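Local coordinates for pullulanase (PDB 2WAN), which hydrolyses alpha-1,6-glucosidic linkages in pullulan and at the branch points of starch polysaccharides, as a debranching enzyme of the alpha-amylase type, at residues N737-D742 and R784-N789; T504-Y509 and N791-G796; V434-H439 and P774-G779. All blocks are in the same frame, centred on the assembly; numbering follows the deposited sequence. Where two conformers were deposited one is given.

Interaction 1: residues N737-D742 and R784-N789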
# COMPACT_ATOMS: atom_id res chain seq x y z
N ASN A 737 -8.13 10.31 10.53
CA ASN A 737 -7.98 11.61 11.18
C ASN A 737 -9.29 12.43 11.11
O ASN A 737 -10.38 11.85 11.10
CB ASN A 737 -6.77 12.36 10.60
CG ASN A 737 -5.51 11.50 10.60
OD1 ASN A 737 -5.02 11.11 11.66
ND2 ASN A 737 -5.01 11.18 9.41
N MET A 738 -9.20 13.76 11.05
CA MET A 738 -10.39 14.60 11.18
C MET A 738 -10.95 15.10 9.85
O MET A 738 -10.21 15.28 8.88
CB MET A 738 -10.08 15.76 12.13
CG MET A 738 -9.42 15.30 13.42
SD MET A 738 -8.95 16.70 14.46
CE MET A 738 -10.56 17.37 14.87
N THR A 739 -12.26 15.35 9.81
CA THR A 739 -12.81 16.04 8.64
C THR A 739 -12.23 17.46 8.68
O THR A 739 -11.81 17.94 9.75
CB THR A 739 -14.34 16.11 8.64
OG1 THR A 739 -14.80 17.03 9.65
CG2 THR A 739 -14.96 14.72 8.86
N LEU A 740 -12.19 18.14 7.54
CA LEU A 740 -11.59 19.47 7.52
C LEU A 740 -12.36 20.44 8.39
O LEU A 740 -11.75 21.27 9.06
CB LEU A 740 -11.43 20.01 6.08
CG LEU A 740 -10.51 21.24 5.98
CD1 LEU A 740 -9.16 20.99 6.66
CD2 LEU A 740 -10.30 21.69 4.51
N TRP A 741 -13.69 20.31 8.43
CA TRP A 741 -14.51 21.22 9.24
C TRP A 741 -14.12 21.09 10.71
O TRP A 741 -13.93 22.10 11.41
CB TRP A 741 -16.03 20.98 9.02
CG TRP A 741 -16.89 22.08 9.62
CD1 TRP A 741 -17.85 21.94 10.59
CD2 TRP A 741 -16.84 23.48 9.30
NE1 TRP A 741 -18.41 23.18 10.88
CE2 TRP A 741 -17.81 24.13 10.10
CE3 TRP A 741 -16.07 24.25 8.40
CZ2 TRP A 741 -18.02 25.53 10.04
CZ3 TRP A 741 -16.28 25.63 8.34
CH2 TRP A 741 -17.26 26.26 9.17
N ASP A 742 -13.98 19.84 11.16
CA ASP A 742 -13.59 19.54 12.54
C ASP A 742 -12.15 19.98 12.82
O ASP A 742 -11.86 20.53 13.89
CB ASP A 742 -13.74 18.05 12.81
CG ASP A 742 -15.19 17.61 12.90
OD1 ASP A 742 -16.11 18.44 12.75
OD2 ASP A 742 -15.42 16.42 13.14
N ARG A 784 -19.09 18.06 6.33
CA ARG A 784 -19.40 16.88 7.14
C ARG A 784 -18.59 16.92 8.44
O ARG A 784 -17.43 17.33 8.45
CB ARG A 784 -19.10 15.61 6.34
CG ARG A 784 -19.15 14.31 7.13
CD ARG A 784 -19.28 13.15 6.16
NE ARG A 784 -18.99 11.84 6.72
CZ ARG A 784 -17.78 11.29 6.74
NH1 ARG A 784 -16.74 11.98 6.29
NH2 ARG A 784 -17.62 10.05 7.22
N THR A 785 -19.24 16.55 9.54
CA THR A 785 -18.61 16.61 10.86
C THR A 785 -18.73 15.26 11.56
O THR A 785 -19.77 14.59 11.47
CB THR A 785 -19.24 17.75 11.74
OG1 THR A 785 -18.64 17.72 13.05
CG2 THR A 785 -20.73 17.60 11.88
N LYS A 786 -17.64 14.86 12.23
CA LYS A 786 -17.60 13.65 13.05
C LYS A 786 -17.61 14.03 14.53
O LYS A 786 -17.25 13.22 15.39
CB LYS A 786 -16.34 12.83 12.75
CG LYS A 786 -16.33 12.23 11.31
CD LYS A 786 -15.04 11.54 10.96
CE LYS A 786 -15.09 10.91 9.53
NZ LYS A 786 -13.83 10.14 9.27
N GLY A 787 -18.01 15.26 14.81
CA GLY A 787 -17.99 15.77 16.19
C GLY A 787 -16.60 15.77 16.80
O GLY A 787 -16.45 15.68 18.03
N GLY A 788 -15.58 15.88 15.95
CA GLY A 788 -14.20 15.93 16.40
C GLY A 788 -13.48 14.60 16.47
O GLY A 788 -12.30 14.56 16.81
N ASN A 789 -14.18 13.50 16.17
CA ASN A 789 -13.57 12.18 16.17
C ASN A 789 -12.41 12.12 15.17
O ASN A 789 -12.56 12.54 14.02
CB ASN A 789 -14.63 11.13 15.81
CG ASN A 789 -14.22 9.73 16.19
OD1 ASN A 789 -13.21 9.22 15.71
ND2 ASN A 789 -15.01 9.10 17.06
O HOH W 1 -11.38 9.26 11.18
O HOH W 2 -11.89 12.14 8.63
O HOH W 3 -13.28 14.79 12.47
O HOH W 4 -15.68 18.64 6.80

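Interaction 2: residues T504-Y509 and N791-G796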
# COMPACT_ATOMS: atom_id res chain seq x y z
N THR A 504 -24.07 -3.31 12.39
CA THR A 504 -22.94 -2.83 13.16
C THR A 504 -22.05 -2.05 12.20
O THR A 504 -22.15 -2.21 10.98
CB THR A 504 -22.18 -3.95 13.92
OG1 THR A 504 -21.71 -4.93 13.00
CG2 THR A 504 -23.09 -4.61 14.97
N TYR A 505 -21.22 -1.17 12.75
CA TYR A 505 -20.43 -0.26 11.93
C TYR A 505 -18.96 -0.64 11.86
O TYR A 505 -18.32 -0.78 12.89
CB TYR A 505 -20.53 1.18 12.49
CG TYR A 505 -19.90 2.14 11.50
CD1 TYR A 505 -18.52 2.42 11.55
CD2 TYR A 505 -20.66 2.67 10.47
CE1 TYR A 505 -17.93 3.25 10.59
CE2 TYR A 505 -20.08 3.50 9.51
CZ TYR A 505 -18.74 3.79 9.57
OH TYR A 505 -18.19 4.61 8.62
N ASN A 506 -18.39 -0.75 10.66
CA ASN A 506 -16.93 -0.81 10.55
C ASN A 506 -16.43 -0.28 9.20
O ASN A 506 -17.09 -0.47 8.17
CB ASN A 506 -16.41 -2.24 10.77
CG ASN A 506 -14.94 -2.28 11.21
OD1 ASN A 506 -14.01 -2.14 10.40
ND2 ASN A 506 -14.74 -2.52 12.51
N TRP A 507 -15.27 0.36 9.20
CA TRP A 507 -14.63 0.76 7.94
C TRP A 507 -14.28 -0.42 7.03
O TRP A 507 -14.32 -0.28 5.81
CB TRP A 507 -13.34 1.55 8.15
CG TRP A 507 -13.52 2.98 8.57
CD1 TRP A 507 -14.67 3.73 8.49
CD2 TRP A 507 -12.51 3.84 9.09
NE1 TRP A 507 -14.43 5.00 8.96
CE2 TRP A 507 -13.11 5.09 9.32
CE3 TRP A 507 -11.15 3.66 9.39
CZ2 TRP A 507 -12.40 6.17 9.87
CZ3 TRP A 507 -10.43 4.74 9.93
CH2 TRP A 507 -11.06 5.98 10.16
N GLY A 508 -13.88 -1.55 7.63
CA GLY A 508 -13.56 -2.75 6.86
C GLY A 508 -12.09 -3.03 6.57
O GLY A 508 -11.78 -3.73 5.59
N TYR A 509 -11.19 -2.52 7.41
CA TYR A 509 -9.74 -2.75 7.17
C TYR A 509 -9.24 -4.07 7.76
O TYR A 509 -8.04 -4.22 7.98
CB TYR A 509 -8.87 -1.54 7.59
CG TYR A 509 -9.21 -0.35 6.73
CD1 TYR A 509 -8.71 -0.25 5.43
CD2 TYR A 509 -10.08 0.65 7.18
CE1 TYR A 509 -9.05 0.79 4.60
CE2 TYR A 509 -10.43 1.70 6.37
CZ TYR A 509 -9.91 1.77 5.08
OH TYR A 509 -10.30 2.80 4.26
N ASN A 791 -10.53 9.19 14.50
CA ASN A 791 -10.28 7.80 14.12
C ASN A 791 -11.58 6.99 14.24
O ASN A 791 -11.75 6.15 15.15
CB ASN A 791 -9.16 7.20 14.97
CG ASN A 791 -8.74 5.81 14.50
OD1 ASN A 791 -8.73 5.52 13.30
ND2 ASN A 791 -8.37 4.95 15.44
N SER A 792 -12.49 7.24 13.30
CA SER A 792 -13.89 6.86 13.47
C SER A 792 -14.25 5.46 12.94
O SER A 792 -15.42 5.21 12.64
CB SER A 792 -14.78 7.95 12.83
OG SER A 792 -14.49 8.09 11.44
N TYR A 793 -13.26 4.56 12.88
CA TYR A 793 -13.37 3.23 12.23
C TYR A 793 -14.54 2.35 12.68
O TYR A 793 -15.07 1.56 11.88
CB TYR A 793 -12.03 2.47 12.34
CG TYR A 793 -11.75 1.91 13.72
CD1 TYR A 793 -12.10 0.59 14.03
CD2 TYR A 793 -11.15 2.69 14.71
CE1 TYR A 793 -11.87 0.06 15.30
CE2 TYR A 793 -10.91 2.17 15.99
CZ TYR A 793 -11.27 0.86 16.27
OH TYR A 793 -11.04 0.34 17.52
N ASN A 794 -14.91 2.45 13.95
CA ASN A 794 -16.06 1.72 14.48
C ASN A 794 -17.06 2.63 15.22
O ASN A 794 -17.85 2.16 16.05
CB ASN A 794 -15.59 0.54 15.35
CG ASN A 794 -14.96 0.99 16.67
OD1 ASN A 794 -14.68 2.17 16.88
ND2 ASN A 794 -14.72 0.02 17.56
N ALA A 795 -17.03 3.92 14.90
CA ALA A 795 -17.76 4.91 15.71
C ALA A 795 -19.27 5.00 15.44
O ALA A 795 -20.00 5.66 16.19
CB ALA A 795 -17.13 6.29 15.58
N GLY A 796 -19.74 4.36 14.38
CA GLY A 796 -21.16 4.36 14.07
C GLY A 796 -21.65 5.50 13.21
O GLY A 796 -20.87 6.33 12.73
O HOH W 5 -19.19 -0.82 15.91

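Interaction 3: residues V434-H439 and P774-G779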
# COMPACT_ATOMS: atom_id res chain seq x y z
N VAL A 434 -11.10 13.22 -10.66
CA VAL A 434 -11.35 13.93 -9.39
C VAL A 434 -12.03 12.90 -8.49
O VAL A 434 -13.20 12.54 -8.70
CB VAL A 434 -12.23 15.18 -9.55
CG1 VAL A 434 -12.26 15.93 -8.21
CG2 VAL A 434 -11.66 16.09 -10.62
N ILE A 435 -11.27 12.44 -7.50
CA ILE A 435 -11.61 11.23 -6.75
C ILE A 435 -12.37 11.62 -5.47
O ILE A 435 -11.95 12.48 -4.72
CB ILE A 435 -10.33 10.41 -6.43
CG1 ILE A 435 -9.65 9.97 -7.73
CG2 ILE A 435 -10.68 9.18 -5.59
CD1 ILE A 435 -8.25 9.34 -7.53
N TYR A 436 -13.49 10.93 -5.23
CA TYR A 436 -14.38 11.23 -4.11
C TYR A 436 -14.50 9.99 -3.23
O TYR A 436 -15.10 8.99 -3.63
CB TYR A 436 -15.74 11.62 -4.71
CG TYR A 436 -16.85 12.06 -3.77
CD1 TYR A 436 -17.77 11.14 -3.27
CD2 TYR A 436 -17.03 13.41 -3.46
CE1 TYR A 436 -18.83 11.54 -2.45
CE2 TYR A 436 -18.09 13.83 -2.64
CZ TYR A 436 -18.99 12.90 -2.16
OH TYR A 436 -20.05 13.32 -1.37
N GLU A 437 -13.91 10.04 -2.04
CA GLU A 437 -13.90 8.88 -1.13
C GLU A 437 -15.23 8.72 -0.39
O GLU A 437 -15.74 9.67 0.21
CB GLU A 437 -12.76 8.99 -0.11
CG GLU A 437 -12.61 7.73 0.78
CD GLU A 437 -11.48 7.90 1.82
OE1 GLU A 437 -11.31 9.01 2.37
OE2 GLU A 437 -10.78 6.91 2.10
N ALA A 438 -15.82 7.52 -0.43
CA ALA A 438 -17.10 7.29 0.24
C ALA A 438 -17.19 5.87 0.79
O ALA A 438 -16.76 4.92 0.14
CB ALA A 438 -18.27 7.55 -0.73
N HIS A 439 -17.76 5.74 1.99
CA HIS A 439 -18.10 4.45 2.60
C HIS A 439 -19.54 4.08 2.22
O HIS A 439 -20.42 4.94 2.26
CB HIS A 439 -17.95 4.62 4.11
CG HIS A 439 -18.12 3.37 4.92
ND1 HIS A 439 -19.37 2.86 5.25
CD2 HIS A 439 -17.21 2.58 5.53
CE1 HIS A 439 -19.20 1.78 6.00
NE2 HIS A 439 -17.91 1.59 6.19
N PRO A 774 -6.36 15.22 -8.08
CA PRO A 774 -7.06 15.70 -6.89
C PRO A 774 -7.96 14.64 -6.24
O PRO A 774 -8.71 13.95 -6.94
CB PRO A 774 -7.91 16.85 -7.44
CG PRO A 774 -8.16 16.46 -8.88
CD PRO A 774 -6.85 15.85 -9.31
N PHE A 775 -7.94 14.59 -4.91
CA PHE A 775 -8.72 13.62 -4.14
C PHE A 775 -9.39 14.40 -3.03
O PHE A 775 -8.78 15.33 -2.46
CB PHE A 775 -7.74 12.60 -3.51
CG PHE A 775 -8.34 11.71 -2.44
CD1 PHE A 775 -8.73 10.40 -2.73
CD2 PHE A 775 -8.49 12.18 -1.13
CE1 PHE A 775 -9.24 9.57 -1.72
CE2 PHE A 775 -9.02 11.37 -0.14
CZ PHE A 775 -9.41 10.06 -0.44
N MET A 776 -10.63 14.03 -2.72
CA MET A 776 -11.33 14.64 -1.57
C MET A 776 -12.08 13.58 -0.78
O MET A 776 -12.58 12.59 -1.35
CB MET A 776 -12.30 15.74 -2.04
CG MET A 776 -13.44 15.24 -2.94
SD MET A 776 -14.61 16.50 -3.48
CE MET A 776 -15.49 16.83 -1.95
N GLN A 777 -12.15 13.79 0.54
CA GLN A 777 -13.00 12.96 1.37
C GLN A 777 -14.46 13.32 1.08
O GLN A 777 -14.85 14.48 1.17
CB GLN A 777 -12.73 13.21 2.86
CG GLN A 777 -13.55 12.24 3.75
CD GLN A 777 -13.40 12.42 5.25
OE1 GLN A 777 -13.87 11.58 6.01
NE2 GLN A 777 -12.77 13.53 5.69
N GLY A 778 -15.26 12.33 0.70
CA GLY A 778 -16.67 12.59 0.41
C GLY A 778 -17.36 13.27 1.59
O GLY A 778 -17.17 12.91 2.73
N GLY A 779 -18.13 14.31 1.29
CA GLY A 779 -18.86 15.02 2.33
C GLY A 779 -18.19 16.30 2.74
O GLY A 779 -18.80 17.12 3.40
O HOH W 6 -16.52 10.27 3.02

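Interaction 1: residues N737-D742 and R784-N789
The Asp742 carboxylate is gripped by three donors of 784-789. Thr785 OG1 gives its proton to Asp742 OD1 at 2.6 Å, on the syn lone pair, and the same hydroxyl accepts from Gly787 N, an ST turn. OD2 of Asp742 is held from opposite faces of the carboxylate plane: Lys786 N reaches it at 2.9 Å on the syn side, 25° out of plane, whereas Gly788 N, also at 2.9 Å, comes from above, 68° out. These amides belong to a type I' turn, Lys786 to Asn789, whose two central glycines take positive phi; the carboxylate thus fastens a tight turn in the loop after barrel strand 773-777 to the first turn of helix 740-747. Thr739 is the N-cap of that helix. With chi1 at 71°, its OG1 lies between the backbone N and the carbonyl carbon, where it donates to Arg784 O at 2.9 Å and accepts a weak bond from Asp742 N. Apolar contact is slight: Thr739 CG2 lies against the extended Lys786 chain, 3.8 Å from Lys786 CG. Water bridges extend the contact. One molecule links Thr739 N, Asp742 OD2 and Asn789 O; two more lie between Asn737 O and Lys786 NZ, one of them bonded only weakly to the ammonium, which also bonds Ser792 OG.

Interaction 2: residues T504-Y509 and N791-G796
A loop-on-loop contact, mostly aromatic rings lying on backbone, joins 504-509 to 791-796 near the mouth of the TIM barrel, where the loop following strand 773-777 meets the one following 492-494. Trp507 lies on the type I turn Ser792 to Ala795. Its indole presents one face to Tyr793: CA of Tyr793 stands 3.5 Å from the centroid of the five-membered ring, 19° off the normal, a CH-pi contact, and Tyr793 CB lies 3.3 Å from Trp507 CE3. The phenol leads away from this contact, since chi1 of 75° sets Tyr793 CG between its backbone N and carbonyl carbon. A single direct hydrogen bond ties the backbones, Trp507 N to Tyr793 O at 2.9 Å; the same oxygen receives a CA-H...O contact from Asn506. Asn506 OD1 turns back to accept from Gly508 N, an Asx turn. Tyr505 lays one ring face over Gly796, while its edge meets Asn794 CA and Tyr793 O; its hydroxyl bonds Asp442, and its ring meets that of His439. On the six-membered ring Trp507 CZ2 comes 3.2 Å from Ser792 OG, a hydroxyl that hydrogen-bonds Asn800.

Interaction 3: residues V434-H439 and P774-G779
Strands 435-438 and 774-777 run parallel, the first and last strands of the eight-stranded barrel of the alpha-amylase catalytic domain, and their pairing closes it. Three nearly straight bonds make the ladder: Ile435 N to Pro774 O at 3.0 Å, Met776 N to Ile435 O and Glu437 N to Met776 O. The packing is tight on both faces of the sheet. On one, the Phe775 ring lies across Ile435 and Glu437, both meeting it obliquely from the same side, Ile435 CG2 3.7 Å from Phe775 CD1 and Glu437 CB 3.5 Å from Phe775 CZ; the Glu437 carboxylate is turned 70° from the ring, and its OE1 accepts from His735 N. On the other face, with chi1 at -177° the Tyr436 ring is carried away from its own backbone N and over Gly778. Gly778 CA lies 3.6 Å from the ring centroid, 17° off the normal, in a CH-pi contact, and a beta carbon on this glycine would clash with Tyr436 CE1 and Glu437 O. Met776 SD comes to the ring edge, a Met-aromatic contact, and the Tyr436 hydroxyl bonds Glu781. An alanine at Tyr436 is likely to open a gap over Gly778 and beside the Met776 sulfur, and to leave the Glu781 carboxylate without this hydroxyl. Past the ladder the strands part and the contact loosens: Ala438 barely touches the other strand, and a single bound water takes part. Gly778 N still reaches Glu437 O at 2.7 Å, but markedly bent, and the water lies within hydrogen-bonding distance of both Glu437 O and Gly778 O.

Interaction 3 closes the barrel, and the chain leaving strand 773-777 goes on to supply a segment to each of the other two contacts, first 784-789, then 791-796. Arg784 NH1 bonds Gln777 OE1 at 2.9 Å and Arg784 N reaches Gly779 O at 3.1 Å, tying interaction 1 to interaction 3, centres about 15 Å apart. Lys786 NZ to Ser792 OG, 3.1 Å, joins interactions 1 and 2, whose centres also lie about 15 Å apart. Interactions 2 and 3, centres about 17 Å apart, meet where Asn506 O takes His439 NE2 at 3.0 Å. In this family the active site lies at the C-terminal end of the barrel strands; glycerol, probably from the crystallisation liquor, is bound near Asn737 and near Gly796.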